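Local coordinates for protein ribulose-1,5-bisphosphate carboxylase/oxygenase large subunit (Rhodopseudomonas palustris, PDB 3QFW) that is a Rubisco-like protein, probably a magnesium-dependent enzyme related to ribulose-bisphosphate carboxylase, whose own reaction is not established, at residues 129-137 / 331-342. Numbering follows the deposited sequence.
Sequences QSRALTASA and LRFYGQDVMLLI. With SO4 (sulfate ion), chain H; SO4 (sulfate ion), chain G.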
loop_
_atom_site.group_PDB
_atom_site.type_symbol
_atom_site.label_atom_id
_atom_site.label_comp_id
_atom_site.label_asym_id
_atom_site.label_seq_id
_atom_site.Cartn_x
_atom_site.Cartn_y
_atom_site.Cartn_z
ATOM N N GLN B 129 -26.629 2.942 23.025
ATOM C CA GLN B 129 -26.167 3.780 24.123
ATOM C C GLN B 129 -24.958 3.196 24.839
ATOM O O GLN B 129 -23.976 3.892 25.058
ATOM C CB GLN B 129 -27.308 4.073 25.118
ATOM C CG GLN B 129 -28.382 4.999 24.559
ATOM C CD GLN B 129 -29.603 5.125 25.474
ATOM O OE1 GLN B 129 -29.648 5.984 26.354
ATOM N NE2 GLN B 129 -30.600 4.271 25.254
ATOM N N SER B 130 -25.018 1.917 25.192
ATOM C CA SER B 130 -23.934 1.307 25.950
ATOM C C SER B 130 -23.627 -0.100 25.463
ATOM O O SER B 130 -22.519 -0.601 25.654
ATOM C CB SER B 130 -24.289 1.256 27.440
ATOM O OG SER B 130 -25.275 0.266 27.660
ATOM N N ARG B 131 -24.613 -0.737 24.844
ATOM C CA ARG B 131 -24.442 -2.087 24.330
ATOM C C ARG B 131 -23.397 -2.107 23.226
ATOM O O ARG B 131 -23.090 -1.070 22.638
ATOM C CB ARG B 131 -25.763 -2.601 23.764
ATOM C CG ARG B 131 -26.273 -1.783 22.582
ATOM C CD ARG B 131 -27.444 -2.469 21.901
ATOM N NE ARG B 131 -28.047 -1.660 20.841
ATOM C CZ ARG B 131 -27.598 -1.608 19.590
ATOM N NH1 ARG B 131 -26.517 -2.299 19.243
ATOM N NH2 ARG B 131 -28.216 -0.852 18.690
ATOM N N ALA B 132 -22.858 -3.290 22.949
ATOM C CA ALA B 132 -21.995 -3.482 21.786
ATOM C C ALA B 132 -22.818 -3.256 20.524
ATOM O O ALA B 132 -24.050 -3.279 20.558
ATOM C CB ALA B 132 -21.387 -4.882 21.787
ATOM N N LEU B 133 -22.147 -3.024 19.407
ATOM C CA LEU B 133 -22.857 -2.827 18.152
ATOM C C LEU B 133 -22.723 -4.042 17.239
ATOM O O LEU B 133 -21.940 -4.955 17.508
ATOM C CB LEU B 133 -22.375 -1.556 17.444
ATOM C CG LEU B 133 -22.868 -0.236 18.041
ATOM C CD1 LEU B 133 -22.252 0.063 19.412
ATOM C CD2 LEU B 133 -22.601 0.901 17.077
ATOM N N THR B 134 -23.504 -4.043 16.166
ATOM C CA THR B 134 -23.520 -5.144 15.215
ATOM C C THR B 134 -23.353 -4.637 13.784
ATOM O O THR B 134 -23.803 -3.539 13.437
ATOM C CB THR B 134 -24.840 -5.946 15.296
ATOM O OG1 THR B 134 -25.917 -5.145 14.793
ATOM C CG2 THR B 134 -25.151 -6.353 16.739
ATOM N N ALA B 135 -22.690 -5.434 12.954
ATOM C CA ALA B 135 -22.561 -5.109 11.538
ATOM C C ALA B 135 -22.685 -6.364 10.697
ATOM O O ALA B 135 -22.430 -7.471 11.180
ATOM C CB ALA B 135 -21.215 -4.424 11.264
ATOM N N SER B 136 -23.056 -6.185 9.434
ATOM C CA SER B 136 -22.981 -7.260 8.454
ATOM C C SER B 136 -22.493 -6.727 7.117
ATOM O O SER B 136 -22.544 -5.521 6.855
ATOM C CB SER B 136 -24.342 -7.924 8.263
ATOM O OG SER B 136 -24.202 -9.168 7.602
ATOM N N ALA B 137 -22.019 -7.628 6.267
ATOM C CA ALA B 137 -21.573 -7.228 4.942
ATOM C C ALA B 137 -22.543 -7.728 3.885
ATOM O O ALA B 137 -23.224 -8.740 4.077
ATOM C CB ALA B 137 -20.156 -7.735 4.667
ATOM N N LEU B 331 -17.819 -10.562 23.550
ATOM C CA LEU B 331 -18.131 -9.407 24.374
ATOM C C LEU B 331 -17.394 -9.477 25.701
ATOM O O LEU B 331 -17.053 -8.445 26.278
ATOM C CB LEU B 331 -19.636 -9.268 24.582
ATOM C CG LEU B 331 -20.430 -8.620 23.440
ATOM C CD1 LEU B 331 -19.569 -7.814 22.499
ATOM C CD2 LEU B 331 -21.232 -9.640 22.668
ATOM N N ARG B 332 -17.142 -10.693 26.183
ATOM C CA ARG B 332 -16.275 -10.862 27.349
ATOM C C ARG B 332 -14.860 -10.432 26.969
ATOM O O ARG B 332 -14.179 -9.736 27.722
ATOM C CB ARG B 332 -16.266 -12.313 27.825
ATOM C CG ARG B 332 -17.553 -12.738 28.538
ATOM C CD ARG B 332 -17.614 -14.258 28.751
ATOM N NE ARG B 332 -18.966 -14.687 29.132
ATOM C CZ ARG B 332 -19.590 -15.747 28.626
ATOM N NH1 ARG B 332 -18.993 -16.514 27.723
ATOM N NH2 ARG B 332 -20.819 -16.041 29.013
ATOM N N PHE B 333 -14.429 -10.861 25.791
ATOM C CA PHE B 333 -13.079 -10.565 25.336
ATOM C C PHE B 333 -12.852 -9.073 25.129
ATOM O O PHE B 333 -11.886 -8.500 25.637
ATOM C CB PHE B 333 -12.777 -11.304 24.029
ATOM C CG PHE B 333 -11.333 -11.216 23.623
ATOM C CD1 PHE B 333 -10.393 -12.041 24.216
ATOM C CD2 PHE B 333 -10.915 -10.292 22.675
ATOM C CE1 PHE B 333 -9.059 -11.962 23.865
ATOM C CE2 PHE B 333 -9.586 -10.205 22.316
ATOM C CZ PHE B 333 -8.653 -11.039 22.904
ATOM N N TYR B 334 -13.750 -8.447 24.377
ATOM C CA TYR B 334 -13.543 -7.073 23.940
ATOM C C TYR B 334 -14.202 -6.023 24.818
ATOM O O TYR B 334 -13.897 -4.839 24.713
ATOM C CB TYR B 334 -14.049 -6.899 22.502
ATOM C CG TYR B 334 -13.206 -7.584 21.445
ATOM C CD1 TYR B 334 -11.955 -7.084 21.101
ATOM C CD2 TYR B 334 -13.674 -8.705 20.768
ATOM C CE1 TYR B 334 -11.177 -7.694 20.132
ATOM C CE2 TYR B 334 -12.897 -9.331 19.784
ATOM C CZ TYR B 334 -11.647 -8.811 19.473
ATOM O OH TYR B 334 -10.858 -9.406 18.504
ATOM N N GLY B 335 -15.109 -6.442 25.695
ATOM C CA GLY B 335 -15.936 -5.466 26.368
ATOM C C GLY B 335 -16.991 -5.033 25.374
ATOM O O GLY B 335 -17.057 -5.574 24.270
ATOM N N GLN B 336 -17.801 -4.046 25.746
ATOM C CA GLN B 336 -18.957 -3.663 24.938
ATOM C C GLN B 336 -18.677 -2.523 23.963
ATOM O O GLN B 336 -19.533 -2.182 23.151
ATOM C CB GLN B 336 -20.150 -3.309 25.838
ATOM C CG GLN B 336 -20.696 -4.492 26.609
ATOM C CD GLN B 336 -21.770 -4.093 27.604
ATOM O OE1 GLN B 336 -22.452 -3.082 27.431
ATOM N NE2 GLN B 336 -21.918 -4.882 28.659
ATOM N N ASP B 337 -17.488 -1.934 24.058
ATOM C CA ASP B 337 -17.068 -0.901 23.112
ATOM C C ASP B 337 -16.458 -1.551 21.863
ATOM O O ASP B 337 -15.253 -1.465 21.609
ATOM C CB ASP B 337 -16.077 0.065 23.758
ATOM C CG ASP B 337 -16.745 1.062 24.693
ATOM O OD1 ASP B 337 -17.980 1.254 24.605
ATOM O OD2 ASP B 337 -16.020 1.669 25.510
ATOM N N VAL B 338 -17.320 -2.196 21.088
ATOM C CA VAL B 338 -16.905 -3.036 19.975
ATOM C C VAL B 338 -18.095 -3.185 19.038
ATOM O O VAL B 338 -19.250 -3.116 19.475
ATOM C CB VAL B 338 -16.473 -4.429 20.477
ATOM C CG1 VAL B 338 -17.671 -5.182 21.065
ATOM C CG2 VAL B 338 -15.817 -5.244 19.364
ATOM N N MET B 339 -17.824 -3.358 17.750
ATOM C CA MET B 339 -18.880 -3.679 16.789
ATOM C C MET B 339 -18.597 -5.047 16.159
ATOM O O MET B 339 -17.627 -5.209 15.409
ATOM C CB MET B 339 -18.983 -2.590 15.713
ATOM C CG MET B 339 -20.141 -2.758 14.719
ATOM S SD MET B 339 -20.528 -1.241 13.798
ATOM C CE MET B 339 -18.921 -0.865 13.064
ATOM N N LEU B 340 -19.434 -6.033 16.471
ATOM C CA LEU B 340 -19.239 -7.382 15.944
ATOM C C LEU B 340 -19.729 -7.513 14.505
ATOM O O LEU B 340 -20.895 -7.287 14.205
ATOM C CB LEU B 340 -19.933 -8.423 16.839
ATOM C CG LEU B 340 -19.565 -8.408 18.325
ATOM C CD1 LEU B 340 -20.378 -9.450 19.074
ATOM C CD2 LEU B 340 -18.079 -8.626 18.556
ATOM N N LEU B 341 -18.831 -7.885 13.603
ATOM C CA LEU B 341 -19.228 -8.072 12.213
ATOM C C LEU B 341 -19.577 -9.528 11.964
ATOM O O LEU B 341 -18.724 -10.399 12.095
ATOM C CB LEU B 341 -18.105 -7.619 11.281
ATOM C CG LEU B 341 -18.339 -7.706 9.774
ATOM C CD1 LEU B 341 -19.452 -6.775 9.366
ATOM C CD2 LEU B 341 -17.041 -7.356 9.039
ATOM N N ILE B 342 -20.839 -9.806 11.652
ATOM C CA ILE B 342 -21.175 -11.114 11.102
ATOM C C ILE B 342 -21.559 -10.998 9.628
ATOM O O ILE B 342 -20.791 -11.382 8.746
ATOM C CB ILE B 342 -22.309 -11.798 11.854
ATOM C CG1 ILE B 342 -22.468 -13.234 11.343
ATOM C CG2 ILE B 342 -23.605 -11.025 11.661
ATOM C CD1 ILE B 342 -21.158 -13.862 10.859
HETATM S S SO4 H . -28.611 0.451 24.980
HETATM O O1 SO4 H . -29.273 -0.839 24.789
HETATM O O2 SO4 H . -28.800 1.267 23.772
HETATM O O3 SO4 H . -27.183 0.258 25.240
HETATM O O4 SO4 H . -29.209 1.127 26.123
HETATM S S SO4 G . -22.043 -18.875 26.185
HETATM O O1 SO4 G . -22.786 -18.054 25.228
HETATM O O2 SO4 G . -22.260 -20.286 25.861
HETATM O O3 SO4 G . -22.502 -18.612 27.541
HETATM O O4 SO4 G . -20.617 -18.553 26.099
#
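With CG anti to the backbone N (chi1 -175°), Met339 lays its CG alongside Leu133 CB at 3.7 Å; the same CG also reaches Ala135 CB. In Leu341, chi1 of -179° with chi2 of 64° brings its CD1 onto Ala135 CB, a tight carbon pair at 3.5 Å. These residues line one face of the sheet; Thr134 and Leu340 sit on the other, where Thr134 packs on helix 353-366. The backbones pair as a parallel ladder: Leu133 N donates to Val338 O (2.9 Å), Leu340 N to Leu133 O, Ala135 N to Leu340 O and Ile342 N to Ala135 O. In the TIM barrel of the Rubisco catalytic domain, this is where strand 339-341 closes against strand 133-138, the latter pairing on its far side with strand 162-165. Just before the ladder, Ala132 CB meets Leu331 CD1 at 3.5 Å, tying the end of helix 327-334 to the incoming loop. Arg131 bonds Ala132 O through NH1 (3.0 Å) and makes a salt bridge to Asp161 through NH2. A methionine in its place would probably leave Asp161 without its charged mate and Ala132 O without this side-chain donor. The backbone N of Arg131, with Ser130 N and OG, holds O3 of a sulfate that probably came from the crystallisation liquor.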